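Local structure of flavin reductase (Uncultured bacterium, 5CHO) at residues G47-T52 / N64-V69; P74-C79 / F147-W152; S99-A102 / H107-L110. The protein reduces flavin as the reductase component of a bacterial two-component tryptophan halogenase, probably supplying reduced FAD to the halogenase. One frame throughout, in Å; residues are numbered along the deposited sequence.

Contact 1: G47-T52 / N64-V69. With FAD (flavin-adenine dinucleotide), chain I.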
# COMPACT_ATOMS: atom_id res chain seq x y z
N GLY A 47 -3.47 -6.57 0.47
CA GLY A 47 -4.07 -7.42 -0.53
C GLY A 47 -2.98 -7.82 -1.51
O GLY A 47 -1.80 -7.57 -1.26
N VAL A 48 -3.35 -8.44 -2.62
CA VAL A 48 -2.37 -8.83 -3.62
C VAL A 48 -2.91 -8.58 -5.02
O VAL A 48 -4.07 -8.89 -5.30
CB VAL A 48 -1.98 -10.31 -3.51
CG1 VAL A 48 -0.80 -10.61 -4.42
CG2 VAL A 48 -1.65 -10.67 -2.08
N THR A 49 -2.08 -8.00 -5.88
CA THR A 49 -2.45 -7.77 -7.28
C THR A 49 -1.53 -8.46 -8.26
O THR A 49 -0.44 -8.93 -7.91
CB THR A 49 -2.45 -6.28 -7.65
OG1 THR A 49 -1.10 -5.85 -7.86
CG2 THR A 49 -3.08 -5.43 -6.56
N VAL A 50 -1.98 -8.52 -9.51
CA VAL A 50 -1.11 -8.82 -10.64
C VAL A 50 -1.09 -7.63 -11.58
O VAL A 50 -2.12 -7.22 -12.11
CB VAL A 50 -1.56 -10.08 -11.39
CG1 VAL A 50 -0.78 -10.23 -12.69
CG2 VAL A 50 -1.38 -11.30 -10.52
N VAL A 51 0.10 -7.07 -11.76
CA VAL A 51 0.33 -5.96 -12.68
C VAL A 51 0.72 -6.50 -14.04
O VAL A 51 1.59 -7.37 -14.13
CB VAL A 51 1.42 -5.03 -12.14
CG1 VAL A 51 1.75 -3.93 -13.13
CG2 VAL A 51 1.00 -4.45 -10.79
N THR A 52 0.08 -6.01 -15.10
CA THR A 52 0.29 -6.56 -16.45
C THR A 52 0.45 -5.47 -17.51
O THR A 52 -0.03 -4.35 -17.34
CB THR A 52 -0.89 -7.45 -16.87
OG1 THR A 52 -2.06 -6.65 -17.07
CG2 THR A 52 -1.18 -8.50 -15.82
N ASN A 64 2.17 -6.27 -4.41
CA ASN A 64 1.35 -5.89 -3.27
C ASN A 64 1.62 -4.44 -2.86
O ASN A 64 1.08 -3.95 -1.86
CB ASN A 64 1.57 -6.84 -2.09
CG ASN A 64 2.86 -6.56 -1.32
OD1 ASN A 64 3.82 -6.00 -1.87
ND2 ASN A 64 2.89 -6.96 -0.06
N SER A 65 2.45 -3.75 -3.63
CA SER A 65 2.77 -2.35 -3.37
C SER A 65 1.72 -1.42 -3.98
O SER A 65 1.89 -0.20 -3.98
CB SER A 65 4.15 -2.00 -3.92
OG SER A 65 4.18 -2.14 -5.33
N PHE A 66 0.65 -2.01 -4.49
CA PHE A 66 -0.43 -1.24 -5.10
C PHE A 66 -1.10 -0.36 -4.05
O PHE A 66 -1.42 -0.81 -2.96
CB PHE A 66 -1.45 -2.17 -5.75
CG PHE A 66 -2.66 -1.46 -6.29
CD1 PHE A 66 -2.65 -0.89 -7.55
CD2 PHE A 66 -3.81 -1.37 -5.53
CE1 PHE A 66 -3.77 -0.24 -8.04
CE2 PHE A 66 -4.93 -0.72 -6.01
CZ PHE A 66 -4.92 -0.16 -7.26
N THR A 67 -1.32 0.91 -4.40
CA THR A 67 -1.86 1.90 -3.47
C THR A 67 -2.69 2.95 -4.20
O THR A 67 -2.25 3.53 -5.19
CB THR A 67 -0.73 2.59 -2.68
OG1 THR A 67 0.04 1.60 -1.98
CG2 THR A 67 -1.30 3.57 -1.66
N SER A 68 -3.90 3.18 -3.71
CA SER A 68 -4.75 4.25 -4.22
C SER A 68 -4.19 5.60 -3.79
O SER A 68 -3.90 5.80 -2.61
CB SER A 68 -6.18 4.09 -3.73
OG SER A 68 -6.22 3.90 -2.32
N VAL A 69 -4.04 6.52 -4.74
CA VAL A 69 -3.29 7.75 -4.48
C VAL A 69 -4.14 9.02 -4.52
O VAL A 69 -4.04 9.87 -3.64
CB VAL A 69 -2.15 7.93 -5.50
CG1 VAL A 69 -1.48 9.28 -5.31
CG2 VAL A 69 -1.13 6.82 -5.36
PA FAD I . 11.98 -10.46 -12.90
O1A FAD I . 12.59 -10.41 -14.27
O2A FAD I . 11.36 -11.78 -12.66
O5B FAD I . 13.12 -10.21 -11.78
C5B FAD I . 12.75 -10.32 -10.40
C4B FAD I . 14.03 -10.39 -9.50
O4B FAD I . 14.62 -11.52 -9.67
C3B FAD I . 15.02 -9.31 -9.92
O3B FAD I . 15.62 -8.73 -8.81
C2B FAD I . 16.06 -10.03 -10.77
O2B FAD I . 17.46 -9.47 -10.50
C1B FAD I . 16.03 -11.26 -10.39
N9A FAD I . 16.14 -12.11 -11.52
C8A FAD I . 15.13 -12.74 -12.18
N7A FAD I . 15.68 -13.45 -13.20
C5A FAD I . 17.02 -13.25 -13.17
C6A FAD I . 18.05 -13.72 -13.98
N6A FAD I . 18.10 -14.60 -15.13
N1A FAD I . 19.33 -13.36 -13.72
C2A FAD I . 19.61 -12.52 -12.67
N3A FAD I . 18.60 -12.05 -11.88
C4A FAD I . 17.31 -12.42 -12.13
N1 FAD I . 8.00 -7.12 -6.74
C2 FAD I . 8.07 -5.68 -6.98
O2 FAD I . 8.96 -5.22 -7.70
N3 FAD I . 7.09 -4.79 -6.37
C4 FAD I . 6.07 -5.34 -5.54
O4 FAD I . 5.30 -4.63 -5.06
C4X FAD I . 6.01 -6.81 -5.30
N5 FAD I . 4.99 -7.38 -4.46
C5X FAD I . 4.93 -8.85 -4.24
C6 FAD I . 3.92 -9.41 -3.41
C7 FAD I . 3.87 -10.80 -3.20
C7M FAD I . 2.66 -11.06 -2.26
C8 FAD I . 4.83 -11.61 -3.81
C8M FAD I . 4.67 -13.14 -3.49
C9 FAD I . 5.82 -11.05 -4.62
C9A FAD I . 5.88 -9.67 -4.84
N10 FAD I . 6.93 -9.10 -5.69
C10 FAD I . 6.98 -7.67 -5.91
C1' FAD I . 7.96 -9.97 -6.34
C2' FAD I . 7.70 -10.07 -7.85
O2' FAD I . 6.40 -10.53 -8.06
C3' FAD I . 8.70 -11.03 -8.44
O3' FAD I . 9.98 -10.50 -8.29
C4' FAD I . 8.42 -11.26 -9.93
O4' FAD I . 9.17 -12.33 -10.36
C5' FAD I . 8.82 -10.01 -10.74
O5' FAD I . 8.57 -10.24 -12.12
P FAD I . 9.41 -9.40 -13.23
O1P FAD I . 9.36 -10.14 -14.54
O2P FAD I . 8.82 -7.99 -13.37
O3P FAD I . 10.90 -9.31 -12.73
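Thr-49 lays its methyl CG2 against the root of Phe-66, 3.7 Å from CB, the two side chains crossing at about a right angle. The threonine is set for this by chi1 78°, which leaves CG2 beside its own backbone N while OG1 bonds Ala-63 O. The Phe-66 ring then runs on past the methyl. Nearer the flavin, Asn-64 CB rests 3.5 Å from Gly-47 O and 3.7 Å from FAD C6. Asn-64 N donates to FAD N5 (3.0 Å, 147° at the hydrogen), so the backbone itself reads the redox-active edge of the isoalloxazine. A glycine in place of Asn-64 would probably open a gap between the Gly-47 carbonyl and FAD C6, where CB now sits. Ser-65 turns to the neighbouring FAD O4: OG lies 2.7 Å away and also takes the N-H of Cys-79, while Ser-65 N adds a weak bond. Strand 46-53 runs between strands 59-63 and 95-100. The loop before strand 67-71 drives Phe-66 onto Val-98, Ile-76 and Val-78, and Phe-44 of the second subunit meets its ring edge-to-face.

Contact 2: P74-C79 / F147-W152. With FAD (flavin-adenine dinucleotide), chain I.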
# COMPACT_ATOMS: atom_id res chain seq x y z
N PRO A 74 -7.88 10.75 -11.02
CA PRO A 74 -7.84 9.37 -10.51
C PRO A 74 -6.47 8.72 -10.75
O PRO A 74 -6.14 8.39 -11.89
CB PRO A 74 -8.93 8.67 -11.32
CG PRO A 74 -8.98 9.43 -12.60
CD PRO A 74 -8.67 10.85 -12.26
N LEU A 75 -5.71 8.53 -9.68
CA LEU A 75 -4.36 8.00 -9.76
C LEU A 75 -4.15 6.81 -8.82
O LEU A 75 -4.77 6.73 -7.76
CB LEU A 75 -3.33 9.08 -9.41
CG LEU A 75 -3.20 10.36 -10.25
CD1 LEU A 75 -2.11 11.26 -9.71
CD2 LEU A 75 -2.95 10.03 -11.71
N ILE A 76 -3.29 5.88 -9.23
CA ILE A 76 -2.81 4.82 -8.35
C ILE A 76 -1.30 4.72 -8.49
O ILE A 76 -0.72 5.33 -9.39
CB ILE A 76 -3.46 3.46 -8.65
CG1 ILE A 76 -3.17 2.99 -10.08
CG2 ILE A 76 -4.96 3.53 -8.43
CD1 ILE A 76 -1.96 2.09 -10.22
N LEU A 77 -0.65 3.95 -7.61
CA LEU A 77 0.77 3.68 -7.79
C LEU A 77 1.12 2.24 -7.47
O LEU A 77 0.41 1.54 -6.75
CB LEU A 77 1.61 4.63 -6.92
CG LEU A 77 1.65 4.55 -5.39
CD1 LEU A 77 2.44 3.34 -4.88
CD2 LEU A 77 2.24 5.84 -4.86
N VAL A 78 2.24 1.80 -8.04
CA VAL A 78 2.86 0.53 -7.70
C VAL A 78 4.36 0.74 -7.63
O VAL A 78 4.90 1.60 -8.34
CB VAL A 78 2.56 -0.57 -8.74
CG1 VAL A 78 1.07 -0.92 -8.75
CG2 VAL A 78 3.02 -0.14 -10.13
N CYS A 79 5.04 -0.02 -6.78
CA CYS A 79 6.50 0.06 -6.69
C CYS A 79 7.12 -1.18 -7.32
O CYS A 79 6.82 -2.30 -6.92
CB CYS A 79 6.95 0.20 -5.24
SG CYS A 79 6.20 1.60 -4.38
N PHE A 147 -8.29 -2.68 -12.97
CA PHE A 147 -7.92 -1.31 -13.32
C PHE A 147 -7.11 -1.32 -14.60
O PHE A 147 -6.30 -2.23 -14.82
CB PHE A 147 -7.09 -0.63 -12.23
CG PHE A 147 -7.74 -0.59 -10.87
CD1 PHE A 147 -8.51 0.49 -10.48
CD2 PHE A 147 -7.57 -1.65 -9.99
CE1 PHE A 147 -9.10 0.52 -9.23
CE2 PHE A 147 -8.15 -1.62 -8.74
CZ PHE A 147 -8.92 -0.53 -8.36
N GLU A 148 -7.32 -0.32 -15.45
CA GLU A 148 -6.39 -0.02 -16.54
C GLU A 148 -5.82 1.36 -16.30
O GLU A 148 -6.54 2.27 -15.90
CB GLU A 148 -7.05 -0.09 -17.91
CG GLU A 148 -7.57 -1.46 -18.31
CD GLU A 148 -8.16 -1.46 -19.71
OE1 GLU A 148 -7.40 -1.69 -20.67
OE2 GLU A 148 -9.38 -1.21 -19.84
N CYS A 149 -4.53 1.51 -16.56
CA CYS A 149 -3.84 2.74 -16.24
C CYS A 149 -2.90 3.17 -17.36
O CYS A 149 -2.35 2.34 -18.08
CB CYS A 149 -3.04 2.57 -14.95
SG CYS A 149 -3.96 1.85 -13.58
N ALA A 150 -2.72 4.48 -17.48
CA ALA A 150 -1.68 5.05 -18.32
C ALA A 150 -0.59 5.57 -17.41
O ALA A 150 -0.88 6.20 -16.39
CB ALA A 150 -2.23 6.15 -19.18
N LEU A 151 0.66 5.31 -17.76
CA LEU A 151 1.77 5.75 -16.93
C LEU A 151 1.85 7.27 -16.93
O LEU A 151 2.02 7.91 -17.97
CB LEU A 151 3.08 5.12 -17.42
CG LEU A 151 4.35 5.52 -16.66
CD1 LEU A 151 4.21 5.21 -15.18
CD2 LEU A 151 5.55 4.80 -17.25
N TRP A 152 1.73 7.84 -15.73
CA TRP A 152 1.71 9.27 -15.50
C TRP A 152 3.14 9.70 -15.25
O TRP A 152 3.70 10.52 -15.97
CB TRP A 152 0.79 9.59 -14.32
CG TRP A 152 0.40 11.04 -14.06
CD1 TRP A 152 -0.47 11.80 -14.78
CD2 TRP A 152 0.81 11.85 -12.95
NE1 TRP A 152 -0.60 13.05 -14.21
CE2 TRP A 152 0.17 13.10 -13.08
CE3 TRP A 152 1.66 11.65 -11.86
CZ2 TRP A 152 0.37 14.15 -12.17
CZ3 TRP A 152 1.86 12.68 -10.95
CH2 TRP A 152 1.21 13.92 -11.12
PA FAD I . 11.98 -10.46 -12.90
O1A FAD I . 12.59 -10.41 -14.27
O2A FAD I . 11.36 -11.78 -12.66
O5B FAD I . 13.12 -10.21 -11.78
C5B FAD I . 12.75 -10.32 -10.40
C4B FAD I . 14.03 -10.39 -9.50
O4B FAD I . 14.62 -11.52 -9.67
C3B FAD I . 15.02 -9.31 -9.92
O3B FAD I . 15.62 -8.73 -8.81
C2B FAD I . 16.06 -10.03 -10.77
O2B FAD I . 17.46 -9.47 -10.50
C1B FAD I . 16.03 -11.26 -10.39
N9A FAD I . 16.14 -12.11 -11.52
C8A FAD I . 15.13 -12.74 -12.18
N7A FAD I . 15.68 -13.45 -13.20
C5A FAD I . 17.02 -13.25 -13.17
C6A FAD I . 18.05 -13.72 -13.98
N6A FAD I . 18.10 -14.60 -15.13
N1A FAD I . 19.33 -13.36 -13.72
C2A FAD I . 19.61 -12.52 -12.67
N3A FAD I . 18.60 -12.05 -11.88
C4A FAD I . 17.31 -12.42 -12.13
N1 FAD I . 8.00 -7.12 -6.74
C2 FAD I . 8.07 -5.68 -6.98
O2 FAD I . 8.96 -5.22 -7.70
N3 FAD I . 7.09 -4.79 -6.37
C4 FAD I . 6.07 -5.34 -5.54
O4 FAD I . 5.30 -4.63 -5.06
C4X FAD I . 6.01 -6.81 -5.30
N5 FAD I . 4.99 -7.38 -4.46
C5X FAD I . 4.93 -8.85 -4.24
C6 FAD I . 3.92 -9.41 -3.41
C7 FAD I . 3.87 -10.80 -3.20
C7M FAD I . 2.66 -11.06 -2.26
C8 FAD I . 4.83 -11.61 -3.81
C8M FAD I . 4.67 -13.14 -3.49
C9 FAD I . 5.82 -11.05 -4.62
C9A FAD I . 5.88 -9.67 -4.84
N10 FAD I . 6.93 -9.10 -5.69
C10 FAD I . 6.98 -7.67 -5.91
C1' FAD I . 7.96 -9.97 -6.34
C2' FAD I . 7.70 -10.07 -7.85
O2' FAD I . 6.40 -10.53 -8.06
C3' FAD I . 8.70 -11.03 -8.44
O3' FAD I . 9.98 -10.50 -8.29
C4' FAD I . 8.42 -11.26 -9.93
O4' FAD I . 9.17 -12.33 -10.36
C5' FAD I . 8.82 -10.01 -10.74
O5' FAD I . 8.57 -10.24 -12.12
P FAD I . 9.41 -9.40 -13.23
O1P FAD I . 9.36 -10.14 -14.54
O2P FAD I . 8.82 -7.99 -13.37
O3P FAD I . 10.90 -9.31 -12.73
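Leu-75 opens the contact by spreading both methyls over one face of the Trp-152 indole. CD1 sits 4.2 Å from the centroid of the six-membered ring and only 4° off its normal, a CH-pi contact almost directly above the benzene half. CD2 covers the pyrrole side of the same face, 4.2 Å from Trp-152 CG. This pair lies toward the dimer interface, where Leu-75 also packs on Ala-157 and Trp-152 on Asp-156, both of the second subunit. Ile-76 points toward strand 145-157 and also packs on Phe-41 of the second subunit. Its CG1 approaches Cys-149 SG at 3.8 Å and CD1 follows at 3.9 Å, so that the sulfur lies alongside the end of the chain rather than against a single methyl. The sulfur is brought there by a chi1 of -49°, which places SG beside the backbone N of Cys-149. At this point the two backbones are 8.2 Å apart, CA to CA, too far to pair as neighbouring strands. Each instead pairs with strand 160-172, in the curled antiparallel sheet expected of the split beta-barrel of flavin reductase-like domains, and Ile-76 and Cys-149 meet on the inner side of that curl, both touching Phe-96. Further along, Leu-77 keeps the backbone bonded to Thr-67 and puts its side chain on Ile-162 of both subunits. Val-78 packs on Phe-66, whose ring in turn meets that of Phe-147. Cys-79 ends the segment at the cofactor: its carbonyl O accepts the N-H of FAD N3 at 2.6 Å, with a nearly straight angle of 165°.

Contact 3: S99-A102 / H107-L110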
# COMPACT_ATOMS: atom_id res chain seq x y z
N SER A 99 -4.98 -6.26 -11.44
CA SER A 99 -6.07 -7.11 -11.00
C SER A 99 -5.91 -7.43 -9.52
O SER A 99 -4.87 -7.94 -9.11
CB SER A 99 -6.12 -8.42 -11.80
OG SER A 99 -6.06 -8.18 -13.19
N VAL A 100 -6.94 -7.14 -8.74
CA VAL A 100 -6.90 -7.38 -7.30
C VAL A 100 -7.37 -8.81 -7.06
O VAL A 100 -8.47 -9.19 -7.47
CB VAL A 100 -7.78 -6.36 -6.55
CG1 VAL A 100 -7.83 -6.68 -5.06
CG2 VAL A 100 -7.25 -4.96 -6.78
N LEU A 101 -6.55 -9.60 -6.38
CA LEU A 101 -6.75 -11.04 -6.36
C LEU A 101 -7.66 -11.52 -5.24
O LEU A 101 -7.54 -11.10 -4.09
CB LEU A 101 -5.41 -11.75 -6.26
CG LEU A 101 -4.47 -11.55 -7.46
CD1 LEU A 101 -3.18 -12.31 -7.24
CD2 LEU A 101 -5.14 -11.98 -8.76
N ALA A 102 -8.56 -12.43 -5.60
CA ALA A 102 -9.39 -13.15 -4.64
C ALA A 102 -8.58 -14.22 -3.92
O ALA A 102 -7.49 -14.58 -4.36
CB ALA A 102 -10.59 -13.76 -5.33
N HIS A 107 -2.64 -19.16 -6.20
CA HIS A 107 -1.76 -19.83 -7.14
C HIS A 107 -1.32 -18.85 -8.23
O HIS A 107 -0.21 -18.94 -8.75
CB HIS A 107 -2.43 -21.07 -7.75
CG HIS A 107 -3.66 -20.78 -8.55
ND1 HIS A 107 -4.86 -20.42 -7.97
CD2 HIS A 107 -3.89 -20.85 -9.88
CE1 HIS A 107 -5.76 -20.24 -8.92
NE2 HIS A 107 -5.20 -20.50 -10.09
N VAL A 108 -2.20 -17.92 -8.58
CA VAL A 108 -1.84 -16.85 -9.52
C VAL A 108 -0.77 -15.93 -8.93
O VAL A 108 0.18 -15.56 -9.62
CB VAL A 108 -3.06 -15.98 -9.91
CG1 VAL A 108 -2.64 -14.93 -10.93
CG2 VAL A 108 -4.19 -16.84 -10.45
N ALA A 109 -0.92 -15.57 -7.66
CA ALA A 109 0.04 -14.70 -6.99
C ALA A 109 1.41 -15.37 -6.97
O ALA A 109 2.42 -14.74 -7.25
CB ALA A 109 -0.41 -14.37 -5.58
N LEU A 110 1.42 -16.66 -6.64
CA LEU A 110 2.67 -17.40 -6.56
C LEU A 110 3.35 -17.50 -7.92
O LEU A 110 4.53 -17.20 -8.04
CB LEU A 110 2.44 -18.81 -6.01
CG LEU A 110 2.17 -18.87 -4.50
CD1 LEU A 110 1.71 -20.27 -4.08
CD2 LEU A 110 3.39 -18.42 -3.72
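Leu-101 fits closely against the helix at Ala-109 and much more loosely at Val-108, a small example of how one branched side chain can seat a short helix on a sheet. On the tight side CD1 is 3.8 Å from Ala-109 CB and 4.0 Å from Ala-109 N, so the methyl touches the backbone of the helix as well as its side chain; the small alanine permits that approach. An extended leucine, with chi2 at 180°, carries the methyl this far from its strand. Ala-109 is buried here, packed also on Val-48 and Phe-186, and its carbonyl O is hydrogen-bonded to Thr-62 OG1. The other branch of Leu-101 makes the slacker contact: CD2 stands 4.4 Å from Val-108 CG1, little more than a grazing touch. Val-108 is partly exposed and divides its two methyls, CG1 facing inward to Leu-101 and Val-50, CG2 lying 3.8 Å above the plane of the His-107 ring, toward its rim. His-107 and Leu-110 are exposed, though Leu-110 also touches Phe-186. Only 101 Å² is buried between the segments. Elsewhere the backbone is held firmly: Leu-101 is hydrogen-bonded to Val-48 and Leu-179, and Ala-102 N to Gln-105 OE1 within the connecting loop. The contact joins a sheet strand, through a short loop, to the short helix 106-111 that packs back on the strand's own neighbour. In this flavin reductase-like domain it lies beside the cofactor pocket, the Ala-109 side chain being about 6 Å from the FAD, at the dimethyl end of the isoalloxazine.

How the contacts relate
Contacts 1 and 2 meet around the flavin: their centres are 10 Å apart, and Ser-65 OG to Cys-79 N at 2.7 Å ties together the two segments that hold adjacent polar atoms of one isoalloxazine edge. A backbone bond from Leu-77 N to Thr-67 O, 2.9 Å, continues the link along paired strands. Contact 3 lies another 10 Å from contact 1, joined by Leu-101 N to Val-48 O at 2.8 Å and by Val-108 CG1 against Val-50 CG2 at 3.9 Å. Contacts 2 and 3, about 18 Å apart between centres and on opposite sides of the chain's centre, touch through Phe-147 and Val-100. Contact 1 thus bridges the other two, and contacts 1 and 2 both also reach the second subunit.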